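Local coordinates for glucose-6-phosphate 1-dehydrogenase (Kluyveromyces lactis, PDB 7E6I), which catalyses the oxidation of glucose 6-phosphate to 6-phosphogluconolactone with NADP, the first and rate-limiting step of the oxidative pentose phosphate pathway, at residues T9-F14 and P27-L32; L65-G70 and A75-F80. All coordinates share one frame; numbering follows the deposited sequence.

Contact 1. Residues T9-F14 and P27-L32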
loop_
_atom_site.group_PDB
_atom_site.type_symbol
_atom_site.label_atom_id
_atom_site.label_comp_id
_atom_site.label_asym_id
_atom_site.label_seq_id
_atom_site.Cartn_x
_atom_site.Cartn_y
_atom_site.Cartn_z
ATOM N N THR A 9 12.292 -23.761 5.833
ATOM C CA THR A 9 11.255 -23.212 4.978
ATOM C C THR A 9 11.792 -23.000 3.569
ATOM O O THR A 9 12.913 -22.519 3.372
ATOM C CB THR A 9 10.741 -21.897 5.551
ATOM O OG1 THR A 9 11.832 -21.185 6.146
ATOM C CG2 THR A 9 9.756 -22.184 6.621
ATOM N N VAL A 10 10.992 -23.375 2.582
ATOM C CA VAL A 10 11.341 -23.146 1.189
ATOM C C VAL A 10 10.475 -22.004 0.671
ATOM O O VAL A 10 9.238 -22.059 0.722
ATOM C CB VAL A 10 11.199 -24.422 0.343
ATOM C CG1 VAL A 10 9.976 -25.200 0.772
ATOM C CG2 VAL A 10 11.163 -24.089 -1.160
ATOM N N ILE A 11 11.132 -20.953 0.208
ATOM C CA ILE A 11 10.475 -19.816 -0.411
ATOM C C ILE A 11 10.729 -19.918 -1.906
ATOM O O ILE A 11 11.880 -19.839 -2.350
ATOM C CB ILE A 11 11.004 -18.492 0.162
ATOM C CG1 ILE A 11 10.669 -18.385 1.651
ATOM C CG2 ILE A 11 10.451 -17.312 -0.595
ATOM C CD1 ILE A 11 11.466 -17.297 2.380
ATOM N N THR A 12 9.665 -20.101 -2.688
ATOM C CA THR A 12 9.756 -20.072 -4.143
ATOM C C THR A 12 9.202 -18.749 -4.660
ATOM O O THR A 12 8.051 -18.405 -4.376
ATOM C CB THR A 12 8.999 -21.238 -4.777
ATOM O OG1 THR A 12 9.378 -22.463 -4.148
ATOM C CG2 THR A 12 9.312 -21.314 -6.252
ATOM N N ILE A 13 10.011 -18.027 -5.433
ATOM C CA ILE A 13 9.616 -16.753 -6.034
ATOM C C ILE A 13 9.330 -17.012 -7.508
ATOM O O ILE A 13 10.251 -17.135 -8.320
ATOM C CB ILE A 13 10.689 -15.671 -5.865
ATOM C CG1 ILE A 13 10.950 -15.382 -4.390
ATOM C CG2 ILE A 13 10.262 -14.386 -6.553
ATOM C CD1 ILE A 13 12.005 -16.272 -3.791
ATOM N N PHE A 14 8.053 -17.079 -7.860
ATOM C CA PHE A 14 7.665 -17.204 -9.254
ATOM C C PHE A 14 7.795 -15.862 -9.964
ATOM O O PHE A 14 7.595 -14.798 -9.370
ATOM C CB PHE A 14 6.238 -17.727 -9.366
ATOM C CG PHE A 14 6.127 -19.217 -9.175
ATOM C CD1 PHE A 14 6.077 -19.768 -7.902
ATOM C CD2 PHE A 14 6.064 -20.066 -10.267
ATOM C CE1 PHE A 14 5.969 -21.142 -7.728
ATOM C CE2 PHE A 14 5.957 -21.432 -10.099
ATOM C CZ PHE A 14 5.911 -21.975 -8.828
ATOM N N PRO A 27 15.757 -8.351 -2.929
ATOM C CA PRO A 27 16.350 -7.397 -1.979
ATOM C C PRO A 27 15.670 -7.409 -0.616
ATOM O O PRO A 27 16.348 -7.250 0.410
ATOM C CB PRO A 27 16.205 -6.051 -2.702
ATOM C CG PRO A 27 16.232 -6.411 -4.145
ATOM C CD PRO A 27 15.490 -7.711 -4.232
ATOM N N ALA A 28 14.349 -7.619 -0.570
ATOM C CA ALA A 28 13.669 -7.676 0.720
ATOM C C ALA A 28 14.048 -8.938 1.481
ATOM O O ALA A 28 14.255 -8.899 2.700
ATOM C CB ALA A 28 12.151 -7.601 0.540
ATOM N N LEU A 29 14.114 -10.072 0.781
ATOM C CA LEU A 29 14.560 -11.301 1.425
ATOM C C LEU A 29 15.949 -11.128 2.011
ATOM O O LEU A 29 16.235 -11.629 3.103
ATOM C CB LEU A 29 14.557 -12.456 0.430
ATOM C CG LEU A 29 13.226 -13.157 0.234
ATOM C CD1 LEU A 29 13.331 -14.162 -0.903
ATOM C CD2 LEU A 29 12.841 -13.836 1.516
ATOM N N PHE A 30 16.824 -10.410 1.306
ATOM C CA PHE A 30 18.178 -10.217 1.807
ATOM C C PHE A 30 18.181 -9.344 3.054
ATOM O O PHE A 30 18.829 -9.674 4.053
ATOM C CB PHE A 30 19.067 -9.606 0.730
ATOM C CG PHE A 30 20.394 -9.154 1.252
ATOM C CD1 PHE A 30 21.263 -10.066 1.848
ATOM C CD2 PHE A 30 20.759 -7.817 1.189
ATOM C CE1 PHE A 30 22.487 -9.654 2.353
ATOM C CE2 PHE A 30 21.975 -7.397 1.689
ATOM C CZ PHE A 30 22.846 -8.318 2.273
ATOM N N GLY A 31 17.461 -8.219 3.008
ATOM C CA GLY A 31 17.381 -7.352 4.172
ATOM C C GLY A 31 16.942 -8.091 5.417
ATOM O O GLY A 31 17.522 -7.922 6.488
ATOM N N LEU A 32 15.912 -8.925 5.291
ATOM C CA LEU A 32 15.504 -9.768 6.405
ATOM C C LEU A 32 16.651 -10.665 6.856
ATOM O O LEU A 32 16.866 -10.848 8.064
ATOM C CB LEU A 32 14.295 -10.606 6.001
ATOM C CG LEU A 32 12.919 -9.948 6.074
ATOM C CD1 LEU A 32 11.875 -10.822 5.382
ATOM C CD2 LEU A 32 12.539 -9.724 7.507
#
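I11 on strand 10-14 and L29 on the helix that runs from residue 19 to 34 are the residues whose CA atoms come nearest, 9.6 Å between I11 CA and L29 CA, a spacing that side chains alone must bridge. Three residues do so, and every contact is aliphatic. Strand alternation turns I11 and I13 to the helix, whereas V10, T12 and F14 serve the opposite face of the sheet, where helix 94-110 packs through L100 and I104. From the helix a single leucine answers both isoleucines by dividing its two methyls between them. L29 CD2 lies 3.8 Å from I11 CD1, the two side chains passing alongside in opposite senses. L29 CD1 is also 3.8 Å from I13 CD1, but here the side chains meet end on, tip to tip. The isoleucines share a first torsion and part company at the second: I11 runs on extended (chi2 165°), while I13 folds its terminal methyl aside (chi2 88°). The fork of L29 therefore meets two differently shaped partners, two residues apart on the same strand face. All three residues are buried, although the area they bury against each other is modest. A28 and L32, on the same helix, pack on helix 414-423. At P27, which has no amide hydrogen to give to the preceding turn, the helix is kinked; its carbonyl nevertheless accepts G31 N at 3.0 Å. I13 lies beside S21, in the segment from G15 to K22 that probably binds NADP, as in relatives. The arrangement is that of the first beta-alpha-beta unit of a Rossmann fold, in which helix 19-34 covers the sheet after the dinucleotide-binding turn that follows strand 10-14.

Contact 2. Residues L65-G70 and A75-F80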
loop_
_atom_site.group_PDB
_atom_site.type_symbol
_atom_site.label_atom_id
_atom_site.label_comp_id
_atom_site.label_asym_id
_atom_site.label_seq_id
_atom_site.Cartn_x
_atom_site.Cartn_y
_atom_site.Cartn_z
ATOM N N LEU A 65 20.645 -5.772 -3.898
ATOM C CA LEU A 65 20.751 -5.985 -2.466
ATOM C C LEU A 65 21.322 -4.730 -1.816
ATOM O O LEU A 65 22.189 -4.060 -2.381
ATOM C CB LEU A 65 21.630 -7.195 -2.179
ATOM C CG LEU A 65 21.358 -8.468 -2.988
ATOM C CD1 LEU A 65 22.039 -9.661 -2.328
ATOM C CD2 LEU A 65 19.863 -8.744 -3.171
ATOM N N LYS A 66 20.810 -4.394 -0.641
ATOM C CA LYS A 66 21.183 -3.167 0.046
ATOM C C LYS A 66 22.195 -3.480 1.139
ATOM O O LYS A 66 21.951 -4.352 1.978
ATOM C CB LYS A 66 19.950 -2.495 0.644
ATOM C CG LYS A 66 19.600 -1.172 0.006
ATOM C CD LYS A 66 18.742 -1.376 -1.209
ATOM C CE LYS A 66 18.945 -0.241 -2.198
ATOM N NZ LYS A 66 18.074 -0.377 -3.400
ATOM N N LYS A 67 23.334 -2.783 1.117
ATOM C CA LYS A 67 24.353 -2.902 2.159
ATOM C C LYS A 67 24.394 -1.604 2.954
ATOM O O LYS A 67 25.136 -0.674 2.601
ATOM C CB LYS A 67 25.737 -3.216 1.579
ATOM C CG LYS A 67 25.793 -4.318 0.533
ATOM C CD LYS A 67 26.573 -3.846 -0.690
ATOM C CE LYS A 67 28.056 -4.184 -0.608
ATOM N NZ LYS A 67 28.791 -3.740 -1.837
ATOM N N PRO A 68 23.617 -1.484 4.032
ATOM C CA PRO A 68 23.700 -0.269 4.851
ATOM C C PRO A 68 25.000 -0.168 5.629
ATOM O O PRO A 68 25.405 0.946 5.983
ATOM C CB PRO A 68 22.492 -0.392 5.784
ATOM C CG PRO A 68 22.267 -1.865 5.908
ATOM C CD PRO A 68 22.697 -2.484 4.605
ATOM N N ASN A 69 25.666 -1.291 5.907
ATOM C CA ASN A 69 26.990 -1.284 6.514
ATOM C C ASN A 69 28.100 -1.276 5.473
ATOM O O ASN A 69 29.208 -1.742 5.756
ATOM C CB ASN A 69 27.141 -2.480 7.451
ATOM C CG ASN A 69 25.912 -2.707 8.292
ATOM O OD1 ASN A 69 24.971 -1.924 8.245
ATOM N ND2 ASN A 69 25.908 -3.780 9.063
ATOM N N GLY A 70 27.821 -0.776 4.270
ATOM C CA GLY A 70 28.852 -0.628 3.258
ATOM C C GLY A 70 29.485 -1.956 2.896
ATOM O O GLY A 70 28.810 -2.982 2.781
ATOM N N ALA A 75 30.098 -10.561 3.652
ATOM C CA ALA A 75 29.929 -12.001 3.804
ATOM C C ALA A 75 28.453 -12.378 3.799
ATOM O O ALA A 75 28.081 -13.429 3.263
ATOM C CB ALA A 75 30.602 -12.484 5.085
ATOM N N LYS A 76 27.600 -11.524 4.371
ATOM C CA LYS A 76 26.165 -11.792 4.352
ATOM C C LYS A 76 25.621 -11.798 2.925
ATOM O O LYS A 76 24.774 -12.633 2.580
ATOM C CB LYS A 76 25.426 -10.762 5.212
ATOM C CG LYS A 76 25.978 -10.579 6.621
ATOM C CD LYS A 76 25.057 -11.189 7.668
ATOM C CE LYS A 76 25.185 -10.449 8.991
ATOM N NZ LYS A 76 25.273 -8.974 8.775
ATOM N N VAL A 77 26.092 -10.878 2.078
ATOM C CA VAL A 77 25.656 -10.872 0.684
ATOM C C VAL A 77 25.938 -12.222 0.039
ATOM O O VAL A 77 25.046 -12.852 -0.545
ATOM C CB VAL A 77 26.331 -9.731 -0.097
ATOM C CG1 VAL A 77 26.152 -9.945 -1.600
ATOM C CG2 VAL A 77 25.771 -8.379 0.327
ATOM N N ASN A 78 27.184 -12.696 0.147
ATOM C CA ASN A 78 27.541 -13.973 -0.464
ATOM C C ASN A 78 26.868 -15.131 0.255
ATOM O O ASN A 78 26.457 -16.107 -0.382
ATOM C CB ASN A 78 29.056 -14.151 -0.471
ATOM C CG ASN A 78 29.768 -12.993 -1.130
ATOM O OD1 ASN A 78 29.404 -12.559 -2.228
ATOM N ND2 ASN A 78 30.791 -12.478 -0.462
ATOM N N GLU A 79 26.751 -15.039 1.581
ATOM C CA GLU A 79 25.979 -16.020 2.336
ATOM C C GLU A 79 24.578 -16.170 1.756
ATOM O O GLU A 79 24.127 -17.281 1.455
ATOM C CB GLU A 79 25.894 -15.588 3.795
ATOM C CG GLU A 79 26.876 -16.228 4.719
ATOM C CD GLU A 79 26.774 -15.648 6.107
ATOM O OE1 GLU A 79 26.793 -14.404 6.225
ATOM O OE2 GLU A 79 26.656 -16.429 7.075
ATOM N N PHE A 80 23.886 -15.040 1.581
ATOM C CA PHE A 80 22.510 -15.052 1.098
ATOM C C PHE A 80 22.415 -15.642 -0.308
ATOM O O PHE A 80 21.577 -16.514 -0.573
ATOM C CB PHE A 80 21.953 -13.630 1.129
ATOM C CG PHE A 80 20.594 -13.496 0.524
ATOM C CD1 PHE A 80 19.475 -13.974 1.189
ATOM C CD2 PHE A 80 20.429 -12.896 -0.715
ATOM C CE1 PHE A 80 18.222 -13.854 0.634
ATOM C CE2 PHE A 80 19.172 -12.771 -1.273
ATOM C CZ PHE A 80 18.067 -13.250 -0.599
#
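L65 and V77 bring the loop 65-70 and helix 74-83 together, their CA atoms 7.6 Å apart, and the apolar part of the contact centres on one leucine methyl. L65 CD1 lies 4.0 Å from F80 CD2 and 4.2 Å from V77 CG1, so it touches residues from successive helix turns. Its side chain runs at a slant to both partners. V77, with CG1 anti to the backbone N (chi1 166°), turns CG1 to L65, while CG2 meets K67. The lysine contributes carbon, not charge: K67 CG sits 4.1 Å from V77 CG2, the two side chains crossing at roughly a right angle. Beyond this point the chain bends at its second and third torsions, and its amine forms a long, weak ion pair with D74. Backbone bonds shape each side separately. In the loop, a type I turn from K67 to G70 is closed by G70 N to K67 O at 3.2 Å; on the helix, F80 N reaches K76 O at 2.8 Å. Such folding of a loop back onto the helix it leads into belongs here to the connection between strands 43-48 and 84-88 of the Rossmann domain.

Both contacts lie in the Rossmann domain, their centres 14 Å apart, and helix 19-34 stands between them. L29 serves contact 1 on the sheet side, while the next residue, F30, turns to contact 2, where its ring packs on L65, V77 and F80; F30 CZ comes 3.5 Å from V77 CG2. The rings of F30 and F80 meet with their planes inclined at about 55°. Contact 1 is wholly buried, joins strand to helix and uses only branched aliphatic side chains. Contact 2 lies farther from the centre of the chain and joins a loop to a helix; its buried part adds an aromatic ring, and its margin runs out through an exposed lysine.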